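Local coordinates for protein HNH endonuclease (Geobacillus virus E2, PDB 5H0O) that probably cuts DNA as a phage-encoded nuclease of the HNH family, whose compact fold belongs to the His-Me finger group, at residues A[89-94]-A[110-115]. Sequence-based numbering, arbitrary orientation.
With MN (manganese (II) ion), chain B.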
ATOM      1  N   VAL A  89      10.525  -4.750   1.693  1.00 12.81           N
ATOM      2  CA  VAL A  89      10.482  -5.247   0.317  1.00 13.13           C
ATOM      3  C   VAL A  89       9.321  -4.674  -0.486  1.00 13.04           C
ATOM      4  O   VAL A  89       9.236  -4.928  -1.688  1.00 12.97           O
ATOM      5  CB  VAL A  89      10.434  -6.787   0.258  1.00 15.00           C
ATOM      6  CG1 VAL A  89      11.696  -7.386   0.886  1.00 16.66           C
ATOM      7  CG2 VAL A  89       9.172  -7.329   0.902  1.00 15.79           C
ATOM      8  N   ILE A  90       8.424  -3.916   0.137  1.00 11.73           N
ATOM      9  CA  ILE A  90       7.231  -3.438  -0.545  1.00 11.52           C
ATOM     10  C   ILE A  90       6.742  -2.195   0.178  1.00  9.97           C
ATOM     11  O   ILE A  90       7.024  -2.023   1.369  1.00 11.24           O
ATOM     12  CB  ILE A  90       6.151  -4.552  -0.613  1.00 12.39           C
ATOM     13  CG1 ILE A  90       5.048  -4.192  -1.608  1.00 13.32           C
ATOM     14  CG2 ILE A  90       5.600  -4.872   0.772  1.00 14.27           C
ATOM     15  CD1 ILE A  90       4.146  -5.358  -1.983  1.00 14.94           C
ATOM     16  N   VAL A  91       6.034  -1.327  -0.543  1.00  9.86           N
ATOM     17  CA  VAL A  91       5.364  -0.171   0.057  1.00  9.44           C
ATOM     18  C   VAL A  91       3.872  -0.421  -0.057  1.00 11.04           C
ATOM     19  O   VAL A  91       3.359  -0.625  -1.162  1.00 12.10           O
ATOM     20  CB  VAL A  91       5.750   1.148  -0.621  1.00 10.02           C
ATOM     21  CG1 VAL A  91       4.943   2.306  -0.021  1.00 12.32           C
ATOM     22  CG2 VAL A  91       7.231   1.418  -0.452  1.00 12.10           C
ATOM     23  N   ASP A  92       3.174  -0.417   1.081  1.00 11.24           N
ATOM     24  CA  ASP A  92       1.755  -0.754   1.119  1.00 12.47           C
ATOM     25  C   ASP A  92       0.921   0.450   1.555  1.00 11.61           C
ATOM     26  O   ASP A  92       1.353   1.254   2.398  1.00 12.17           O
ATOM     27  CB  ASP A  92       1.504  -1.913   2.088  1.00 13.72           C
ATOM     28  CG  ASP A  92       0.129  -2.541   1.927  1.00 21.62           C
ATOM     29  OD1 ASP A  92      -0.486  -2.414   0.837  1.00 24.46           O
ATOM     30  OD2 ASP A  92      -0.338  -3.178   2.897  1.00 25.03           O
ATOM     31  N   HIS A  93      -0.270   0.560   0.982  1.00 11.70           N
ATOM     32  CA  HIS A  93      -1.262   1.543   1.406  1.00 10.93           C
ATOM     33  C   HIS A  93      -1.890   1.115   2.732  1.00 12.07           C
ATOM     34  O   HIS A  93      -2.324  -0.026   2.880  1.00 14.76           O
ATOM     35  CB  HIS A  93      -2.344   1.686   0.343  1.00 10.43           C
ATOM     36  CG  HIS A  93      -1.874   2.375  -0.893  1.00 10.34           C
ATOM     37  ND1 HIS A  93      -1.116   1.745  -1.857  1.00 12.82           N
ATOM     38  CD2 HIS A  93      -2.025   3.654  -1.303  1.00 11.31           C
ATOM     39  CE1 HIS A  93      -0.823   2.610  -2.812  1.00 11.66           C
ATOM     40  NE2 HIS A  93      -1.355   3.781  -2.493  1.00 10.63           N
ATOM     41  N   ILE A  94      -1.942   2.037   3.686  1.00 12.63           N
ATOM     42  CA  ILE A  94      -2.504   1.730   5.003  1.00 12.57           C
ATOM     43  C   ILE A  94      -3.996   1.499   4.867  1.00 13.98           C
ATOM     44  O   ILE A  94      -4.492   0.401   5.148  1.00 15.14           O
ATOM     45  CB  ILE A  94      -2.198   2.838   6.019  1.00 13.77           C
ATOM     46  CG1 ILE A  94      -0.686   3.016   6.193  1.00 14.47           C
ATOM     47  CG2 ILE A  94      -2.844   2.485   7.353  1.00 16.61           C
ATOM     48  CD1 ILE A  94      -0.289   4.172   7.099  1.00 15.73           C
ATOM     49  N   LEU A 110       1.117   5.475   3.569  1.00 10.88           N
ATOM     50  CA  LEU A 110       2.030   4.505   2.960  1.00 10.64           C
ATOM     51  C   LEU A 110       3.050   4.038   3.980  1.00 11.19           C
ATOM     52  O   LEU A 110       3.568   4.844   4.766  1.00 14.24           O
ATOM     53  CB  LEU A 110       2.745   5.104   1.746  1.00 11.34           C
ATOM     54  CG  LEU A 110       1.816   5.430   0.584  1.00 11.26           C
ATOM     55  CD1 LEU A 110       2.522   6.331  -0.421  1.00 13.03           C
ATOM     56  CD2 LEU A 110       1.278   4.186  -0.100  1.00 11.57           C
ATOM     57  N   GLN A 111       3.357   2.740   3.982  1.00 10.38           N
ATOM     58  CA  GLN A 111       4.364   2.187   4.875  1.00 10.49           C
ATOM     59  C   GLN A 111       5.253   1.204   4.124  1.00 10.69           C
ATOM     60  O   GLN A 111       4.762   0.354   3.377  1.00 11.66           O
ATOM     61  CB  GLN A 111       3.744   1.458   6.076  1.00 12.59           C
ATOM     62  CG  GLN A 111       2.986   2.351   7.051  1.00 13.71           C
ATOM     63  CD  GLN A 111       2.293   1.541   8.146  1.00 14.35           C
ATOM     64  OE1 GLN A 111       1.507   0.631   7.860  1.00 15.32           O
ATOM     65  NE2 GLN A 111       2.575   1.867   9.391  1.00 14.77           N
ATOM     66  N   SER A 112       6.555   1.299   4.370  1.00 10.51           N
ATOM     67  CA  SER A 112       7.498   0.281   3.924  1.00  9.89           C
ATOM     68  C   SER A 112       7.359  -0.942   4.829  1.00  9.94           C
ATOM     69  O   SER A 112       7.437  -0.827   6.059  1.00 10.66           O
ATOM     70  CB  SER A 112       8.929   0.823   3.995  1.00 10.01           C
ATOM     71  OG  SER A 112       9.068   2.008   3.236  1.00 11.44           O
ATOM     72  N   LEU A 113       7.181  -2.116   4.225  1.00  9.50           N
ATOM     73  CA  LEU A 113       6.971  -3.348   4.975  1.00  9.76           C
ATOM     74  C   LEU A 113       7.853  -4.478   4.461  1.00 10.35           C
ATOM     75  O   LEU A 113       8.159  -4.555   3.265  1.00 11.03           O
ATOM     76  CB  LEU A 113       5.514  -3.816   4.924  1.00 10.99           C
ATOM     77  CG  LEU A 113       4.436  -2.863   5.429  1.00 11.08           C
ATOM     78  CD1 LEU A 113       3.078  -3.500   5.197  1.00 12.32           C
ATOM     79  CD2 LEU A 113       4.638  -2.534   6.893  1.00 11.39           C
ATOM     80  N   CYS A 114       8.223  -5.375   5.370  1.00 11.62           N
ATOM     81  CA  CYS A 114       8.778  -6.666   4.994  1.00 11.51           C
ATOM     82  C   CYS A 114       7.658  -7.601   4.537  1.00 10.84           C
ATOM     83  O   CYS A 114       6.478  -7.303   4.701  1.00 11.84           O
ATOM     84  CB  CYS A 114       9.541  -7.285   6.169  1.00 12.20           C
ATOM     85  SG  CYS A 114       8.495  -7.906   7.525  1.00 12.69           S
ATOM     86  N   GLN A 115       8.028  -8.754   3.981  1.00 11.37           N
ATOM     87  CA  GLN A 115       7.011  -9.683   3.489  1.00 12.19           C
ATOM     88  C   GLN A 115       6.113 -10.190   4.610  1.00 12.21           C
ATOM     89  O   GLN A 115       4.906 -10.279   4.435  1.00 12.67           O
ATOM     90  CB  GLN A 115       7.643 -10.876   2.790  1.00 12.30           C
ATOM     91  CG  GLN A 115       6.579 -11.876   2.350  1.00 13.68           C
ATOM     92  CD  GLN A 115       7.143 -13.099   1.696  1.00 14.37           C
ATOM     93  OE1 GLN A 115       8.208 -13.048   1.109  1.00 15.49           O
ATOM     94  NE2 GLN A 115       6.421 -14.209   1.784  1.00 15.71           N
TER
HETATM   95 MN    MN B 201       8.131  -6.378   9.238  1.00  9.78          MN
HETATM   96  O   HOH W   1       0.616  -0.241   5.145  1.00 18.17           O
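The two-stranded antiparallel sheet of the His-Me finger fold pairs Ile90 with Leu113 and Asp92 with Gln111 as hydrogen-bonded pairs, and illustrates how two short strands joined by a long loop can end next to a metal site, to which Cys114 contributes one sulfur. Leu113 N to Ile90 O and Asp92 N to Gln111 O are both 2.9 Å and equally straight, at 171°. At the start of the first strand the pairing slips into a classic beta bulge: Val89 N (2.8 Å) and Ile90 N both donate to Leu113 O, so one carbonyl is gripped twice.

On the face of Val91, His93, Leu110 and Ser112, methyl CD2 of Leu110 sits above the centre of the His93 imidazole, 3.5 Å from its centroid, a CH-pi contact almost along the ring normal. His93 NE2 is bonded to Arg104 O, which further fixes the ring's rotation, and Trp61 meets this ring at a shallow interplanar angle. Helix 59-71 packs against this face.

On the other face, Leu113 CD1 touches Asp92 CB at 3.8 Å. The Gln111 side chain crosses Ile94, just past the strand end, at about a right angle, its OE1 3.6 Å from Ile94 CG1 and bonded to His78 NE2. A water also donates to OE1, and weakly to Asp92 O.

Just beyond the strand, Cys114 SG binds manganese at 2.3 Å with Cys76, Cys79 and Cys117, while capping helix 115-129. The bulge and the metal bond probably hold the end of strand 110-113 where that helix begins. Lys121 NZ, salt-bridged to Asp92 OD2 and hydrogen-bonded to the carbonyl oxygens of His93 and Ile94, ties the same helix to the end of strand 90-93.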